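Thermostable monoacylglycerol lipase (Bacillus, PDB 4LHE) probably catalyses the hydrolysis of monoacylglycerols to glycerol and free fatty acid, as a thermostable lipase of the alpha/beta hydrolase fold. Local coordinates at residues A[38-43]-A[48-53]; A[79-84]-A[89-94]. All blocks are in the same frame, centred on the assembly; numbering follows the deposited sequence.

Contact 1 (A[38-43]-A[48-53]); sequences PLAEAY and YTVCLP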
loop_
_atom_site.group_PDB
_atom_site.type_symbol
_atom_site.label_atom_id
_atom_site.label_comp_id
_atom_site.label_asym_id
_atom_site.label_seq_id
_atom_site.Cartn_x
_atom_site.Cartn_y
_atom_site.Cartn_z
ATOM N N PRO A 38 -3.010 4.349 -11.779
ATOM C CA PRO A 38 -2.274 4.217 -13.046
ATOM C C PRO A 38 -1.589 2.866 -13.174
ATOM O O PRO A 38 -1.474 2.346 -14.285
ATOM C CB PRO A 38 -1.230 5.332 -12.969
ATOM C CG PRO A 38 -1.881 6.373 -12.136
ATOM C CD PRO A 38 -2.678 5.601 -11.083
ATOM N N LEU A 39 -1.135 2.305 -12.058
ATOM C CA LEU A 39 -0.612 0.946 -12.067
ATOM C C LEU A 39 -1.701 -0.052 -12.458
ATOM O O LEU A 39 -1.503 -0.882 -13.353
ATOM C CB LEU A 39 -0.030 0.573 -10.682
ATOM C CG LEU A 39 1.396 1.008 -10.369
ATOM C CD1 LEU A 39 1.553 2.498 -10.445
ATOM C CD2 LEU A 39 1.803 0.518 -8.970
ATOM N N ALA A 40 -2.848 0.026 -11.782
ATOM C CA ALA A 40 -3.943 -0.915 -12.017
ATOM C C ALA A 40 -4.369 -0.929 -13.491
ATOM O O ALA A 40 -4.560 -2.007 -14.089
ATOM C CB ALA A 40 -5.114 -0.560 -11.135
ATOM N N GLU A 41 -4.508 0.260 -14.072
ATOM C CA GLU A 41 -4.885 0.388 -15.475
ATOM C C GLU A 41 -3.848 -0.193 -16.434
ATOM O O GLU A 41 -4.209 -0.931 -17.358
ATOM C CB GLU A 41 -5.255 1.841 -15.831
ATOM C CG GLU A 41 -6.555 2.312 -15.143
ATOM C CD GLU A 41 -6.922 3.762 -15.451
ATOM O OE1 GLU A 41 -6.259 4.387 -16.307
ATOM O OE2 GLU A 41 -7.894 4.279 -14.848
ATOM N N ALA A 42 -2.570 0.120 -16.213
ATOM C CA ALA A 42 -1.479 -0.511 -16.972
ATOM C C ALA A 42 -1.404 -2.046 -16.859
ATOM O O ALA A 42 -1.102 -2.719 -17.855
ATOM C CB ALA A 42 -0.143 0.109 -16.614
ATOM N N TYR A 43 -1.667 -2.609 -15.676
ATOM C CA TYR A 43 -1.616 -4.075 -15.529
ATOM C C TYR A 43 -2.825 -4.751 -16.198
ATOM O O TYR A 43 -2.708 -5.839 -16.770
ATOM C CB TYR A 43 -1.489 -4.504 -14.054
ATOM C CG TYR A 43 -0.308 -3.885 -13.305
ATOM C CD1 TYR A 43 0.823 -3.435 -13.977
ATOM C CD2 TYR A 43 -0.349 -3.735 -11.925
ATOM C CE1 TYR A 43 1.894 -2.861 -13.284
ATOM C CE2 TYR A 43 0.703 -3.170 -11.235
ATOM C CZ TYR A 43 1.818 -2.729 -11.917
ATOM O OH TYR A 43 2.859 -2.152 -11.204
ATOM N N TYR A 48 -3.804 -8.620 -17.182
ATOM C CA TYR A 48 -4.029 -9.119 -15.837
ATOM C C TYR A 48 -5.422 -8.788 -15.325
ATOM O O TYR A 48 -5.986 -7.750 -15.645
ATOM C CB TYR A 48 -2.957 -8.564 -14.894
ATOM C CG TYR A 48 -1.575 -9.062 -15.253
ATOM C CD1 TYR A 48 -1.173 -10.330 -14.878
ATOM C CD2 TYR A 48 -0.684 -8.276 -15.977
ATOM C CE1 TYR A 48 0.075 -10.810 -15.201
ATOM C CE2 TYR A 48 0.582 -8.759 -16.314
ATOM C CZ TYR A 48 0.941 -10.038 -15.919
ATOM O OH TYR A 48 2.184 -10.562 -16.209
ATOM N N THR A 49 -5.990 -9.709 -14.563
ATOM C CA THR A 49 -7.136 -9.387 -13.733
ATOM C C THR A 49 -6.595 -8.523 -12.596
ATOM O O THR A 49 -5.540 -8.812 -12.021
ATOM C CB THR A 49 -7.795 -10.663 -13.229
ATOM O OG1 THR A 49 -8.333 -11.359 -14.363
ATOM C CG2 THR A 49 -8.919 -10.366 -12.253
ATOM N N VAL A 50 -7.314 -7.455 -12.290
ATOM C CA VAL A 50 -6.809 -6.426 -11.397
ATOM C C VAL A 50 -7.876 -6.097 -10.356
ATOM O O VAL A 50 -9.054 -5.973 -10.692
ATOM C CB VAL A 50 -6.431 -5.197 -12.233
ATOM C CG1 VAL A 50 -6.639 -3.932 -11.468
ATOM C CG2 VAL A 50 -4.985 -5.324 -12.732
ATOM N N CYS A 51 -7.474 -5.994 -9.093
ATOM C CA CYS A 51 -8.399 -5.583 -8.028
ATOM C C CYS A 51 -7.790 -4.446 -7.203
ATOM O O CYS A 51 -6.725 -4.602 -6.591
ATOM C CB CYS A 51 -8.757 -6.780 -7.132
ATOM S SG CYS A 51 -9.715 -6.394 -5.622
ATOM N N LEU A 52 -8.468 -3.305 -7.184
ATOM C CA LEU A 52 -7.959 -2.132 -6.481
ATOM C C LEU A 52 -9.062 -1.622 -5.574
ATOM O O LEU A 52 -9.844 -0.737 -5.960
ATOM C CB LEU A 52 -7.486 -1.045 -7.475
ATOM C CG LEU A 52 -7.204 0.375 -6.943
ATOM C CD1 LEU A 52 -6.399 0.351 -5.648
ATOM C CD2 LEU A 52 -6.475 1.214 -7.982
ATOM N N PRO A 53 -9.155 -2.209 -4.371
ATOM C CA PRO A 53 -10.207 -1.872 -3.401
ATOM C C PRO A 53 -9.969 -0.515 -2.763
ATOM O O PRO A 53 -8.836 -0.008 -2.783
ATOM C CB PRO A 53 -10.084 -2.982 -2.337
ATOM C CG PRO A 53 -8.645 -3.451 -2.431
ATOM C CD PRO A 53 -8.301 -3.324 -3.913
#
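Tyr43 and Tyr48 supply the polar part of this contact, and they do so through one carbonyl. Tyr48 N donates to Tyr43 O over 3.0 Å with an N-H...O angle of 157°, the donor lying somewhat tilted from the carbonyl plane. The same oxygen lies in the plane of the Tyr48 ring, at its edge, 3.3 Å from Tyr48 CD2. The ring reaches it because Tyr48 CG stands beside its own backbone N (chi1 -65°), so amide and ring edge converge on a single acceptor.

The apolar part is a small cluster of aliphatic carbons. Ala40 CB enters between two residues of the strand, 3.7 Å from Val50 CG1 and 3.9 Å from Leu52 CD2. The other branch of Val50, CG2, rests 3.8 Å from Tyr43 CB and also touches Ala40 O. Only the root of Tyr43 takes part in this layer; its ring leads away to meet Phe245 of helix 234-247 edge-to-face.

Helix 37-45 and strand 49-52 belong to a beta-alpha-beta unit begun by strand 21-26, and the two segments run nearly antiparallel (165°), their axes 8.3 Å apart. The chemistry implies a division of labour: a hydrogen bond ties the strand's approach to the helix near its C-terminal end, while the short side chain of Ala40 is consistent with the close approach of helix and strand, 6.2 Å between Ala40 CA and Val50 CA.

Contact 2 (A[79-84]-A[89-94]); sequences EGYGWL and QTIFVT
Tyr81 OH is hydrogen-bonded to Asp112 OD2, and its ring stacks with His110, so the aromatic group is held at its polar end and along its ring before it meets Ile91. That meeting is purely apolar: Tyr81 CE1 lies 3.9 Å from Ile91 CD1, and Tyr81 CD1 is only slightly farther from the same methyl. The two side chains cross at about a right angle, the methyl approaching the ring obliquely.

Leu84 supplies the second surface. Leu84 CB is 3.9 Å from Ile91 CD1, which therefore touches both helix residues at once. A looser touch of 4.2 Å joins Leu84 CD1 to Ile91 CG2. The extended side chain of Ile91, with CD1 anti to CA (chi2 178°), carries its end methyl outward to the helix, while its CG2 branch lies nearest Leu84 CD1. Tyr81 and Leu84 are three residues apart, nearly one helical turn, and so both come to face Ile91.

In the alpha/beta hydrolase fold this is the end of a beta-alpha-beta crossover: from strand 49-52 the chain passes through helix 70-87, which lies against one face of the sheet, and returns in strand 90-96, with strand 21-26 between the two. Leu84 also reaches Leu24 of that intervening strand. On the strand, Ile91 turns toward the helix whereas Phe92 points away, its ring meeting that of Phe245 beyond the other face. Within the helix, Leu84 N is hydrogen-bonded to Gly80 O at 3.1 Å.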
loop_
_atom_site.group_PDB
_atom_site.type_symbol
_atom_site.label_atom_id
_atom_site.label_comp_id
_atom_site.label_asym_id
_atom_site.label_seq_id
_atom_site.Cartn_x
_atom_site.Cartn_y
_atom_site.Cartn_z
ATOM N N GLU A 79 -10.876 -9.161 1.493
ATOM C CA GLU A 79 -12.022 -9.247 0.580
ATOM C C GLU A 79 -11.575 -9.019 -0.862
ATOM O O GLU A 79 -12.127 -9.613 -1.798
ATOM C CB GLU A 79 -13.073 -8.209 0.996
ATOM C CG GLU A 79 -14.099 -7.838 -0.061
ATOM C CD GLU A 79 -15.109 -6.803 0.437
ATOM O OE1 GLU A 79 -16.302 -7.146 0.564
ATOM O OE2 GLU A 79 -14.713 -5.647 0.690
ATOM N N GLY A 80 -10.568 -8.169 -1.054
ATOM C CA GLY A 80 -9.993 -8.010 -2.383
ATOM C C GLY A 80 -9.203 -9.234 -2.829
ATOM O O GLY A 80 -9.265 -9.651 -3.988
ATOM N N TYR A 81 -8.446 -9.811 -1.905
ATOM C CA TYR A 81 -7.742 -11.055 -2.179
ATOM C C TYR A 81 -8.728 -12.182 -2.489
ATOM O O TYR A 81 -8.506 -13.001 -3.406
ATOM C CB TYR A 81 -6.848 -11.402 -0.987
ATOM C CG TYR A 81 -6.328 -12.808 -0.994
ATOM C CD1 TYR A 81 -5.158 -13.129 -1.660
ATOM C CD2 TYR A 81 -6.999 -13.816 -0.301
ATOM C CE1 TYR A 81 -4.673 -14.425 -1.653
ATOM C CE2 TYR A 81 -6.524 -15.114 -0.286
ATOM C CZ TYR A 81 -5.367 -15.410 -0.961
ATOM O OH TYR A 81 -4.908 -16.702 -0.938
ATOM N N GLY A 82 -9.837 -12.199 -1.757
ATOM C CA GLY A 82 -10.864 -13.204 -1.962
ATOM C C GLY A 82 -11.542 -13.080 -3.316
ATOM O O GLY A 82 -11.819 -14.093 -3.989
ATOM N N TRP A 83 -11.814 -11.842 -3.718
ATOM C CA TRP A 83 -12.368 -11.568 -5.047
ATOM C C TRP A 83 -11.439 -12.095 -6.129
ATOM O O TRP A 83 -11.889 -12.714 -7.100
ATOM C CB TRP A 83 -12.593 -10.066 -5.218
ATOM C CG TRP A 83 -13.248 -9.680 -6.509
ATOM C CD1 TRP A 83 -14.584 -9.608 -6.760
ATOM C CD2 TRP A 83 -12.587 -9.306 -7.721
ATOM N NE1 TRP A 83 -14.797 -9.217 -8.055
ATOM C CE2 TRP A 83 -13.587 -9.021 -8.670
ATOM C CE3 TRP A 83 -11.240 -9.183 -8.099
ATOM C CZ2 TRP A 83 -13.289 -8.618 -9.979
ATOM C CZ3 TRP A 83 -10.944 -8.786 -9.397
ATOM C CH2 TRP A 83 -11.970 -8.502 -10.321
ATOM N N LEU A 84 -10.142 -11.855 -5.966
ATOM C CA LEU A 84 -9.146 -12.330 -6.931
ATOM C C LEU A 84 -9.043 -13.854 -6.930
ATOM O O LEU A 84 -8.977 -14.489 -7.995
ATOM C CB LEU A 84 -7.765 -11.764 -6.598
ATOM C CG LEU A 84 -7.375 -10.402 -7.168
ATOM C CD1 LEU A 84 -5.878 -10.148 -6.907
ATOM C CD2 LEU A 84 -7.673 -10.342 -8.634
ATOM N N GLN A 89 -5.777 -18.021 -10.746
ATOM C CA GLN A 89 -5.044 -19.110 -10.117
ATOM C C GLN A 89 -3.631 -18.703 -9.747
ATOM O O GLN A 89 -2.875 -19.499 -9.189
ATOM C CB GLN A 89 -5.051 -20.364 -10.995
ATOM C CG GLN A 89 -4.919 -20.089 -12.450
ATOM C CD GLN A 89 -6.157 -20.526 -13.197
ATOM O OE1 GLN A 89 -7.253 -20.578 -12.629
ATOM N NE2 GLN A 89 -5.991 -20.853 -14.479
ATOM N N THR A 90 -3.288 -17.453 -10.043
ATOM C CA THR A 90 -2.014 -16.876 -9.635
ATOM C C THR A 90 -2.317 -15.480 -9.090
ATOM O O THR A 90 -3.083 -14.715 -9.697
ATOM C CB THR A 90 -1.063 -16.762 -10.843
ATOM O OG1 THR A 90 -0.976 -18.032 -11.511
ATOM C CG2 THR A 90 0.334 -16.319 -10.412
ATOM N N ILE A 91 -1.741 -15.140 -7.942
ATOM C CA ILE A 91 -2.034 -13.840 -7.352
ATOM C C ILE A 91 -0.746 -13.124 -6.971
ATOM O O ILE A 91 0.128 -13.708 -6.322
ATOM C CB ILE A 91 -2.954 -13.995 -6.132
ATOM C CG1 ILE A 91 -4.371 -14.388 -6.584
ATOM C CG2 ILE A 91 -2.988 -12.733 -5.339
ATOM C CD1 ILE A 91 -5.346 -14.604 -5.448
ATOM N N PHE A 92 -0.617 -11.872 -7.407
ATOM C CA PHE A 92 0.441 -11.001 -6.915
ATOM C C PHE A 92 -0.167 -9.847 -6.149
ATOM O O PHE A 92 -1.288 -9.424 -6.453
ATOM C CB PHE A 92 1.210 -10.411 -8.088
ATOM C CG PHE A 92 1.940 -11.422 -8.887
ATOM C CD1 PHE A 92 3.076 -12.036 -8.373
ATOM C CD2 PHE A 92 1.508 -11.743 -10.171
ATOM C CE1 PHE A 92 3.772 -12.984 -9.134
ATOM C CE2 PHE A 92 2.193 -12.676 -10.925
ATOM C CZ PHE A 92 3.323 -13.299 -10.406
ATOM N N VAL A 93 0.572 -9.324 -5.175
ATOM C CA VAL A 93 0.084 -8.197 -4.388
ATOM C C VAL A 93 1.119 -7.062 -4.449
ATOM O O VAL A 93 2.324 -7.315 -4.411
ATOM C CB VAL A 93 -0.230 -8.624 -2.929
ATOM C CG1 VAL A 93 -0.932 -7.494 -2.159
ATOM C CG2 VAL A 93 -1.109 -9.916 -2.928
ATOM N N THR A 94 0.634 -5.830 -4.609
ATOM C CA THR A 94 1.489 -4.645 -4.591
ATOM C C THR A 94 0.771 -3.527 -3.832
ATOM O O THR A 94 -0.465 -3.474 -3.769
ATOM C CB THR A 94 1.877 -4.179 -6.008
ATOM O OG1 THR A 94 2.793 -3.077 -5.923
ATOM C CG2 THR A 94 0.640 -3.732 -6.816
#

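Contacts 1 and 2 follow one another along the chain, with centres about 11 Å apart, and illustrate how one sheet is covered on both faces. Strand 49-52 joins them: Val50 and Leu52 face helix 37-45, whereas Thr49 and Cys51 face helix 70-87. There Cys51 CB lies 3.6 Å from Trp83 CE3, Cys51 SG packs at 3.6 Å on Gly80 CA, and Thr49 CG2 is 3.8 Å from Leu84 CD2. Strand 90-96, which begins in contact 2, leads into a GxSxG sequence consistent with the nucleophile elbow of this family. Its Ser97, with His226 and Asp196, is the probable catalytic triad, farther along the chain than Ile91, the strand residue that meets the helix in contact 2.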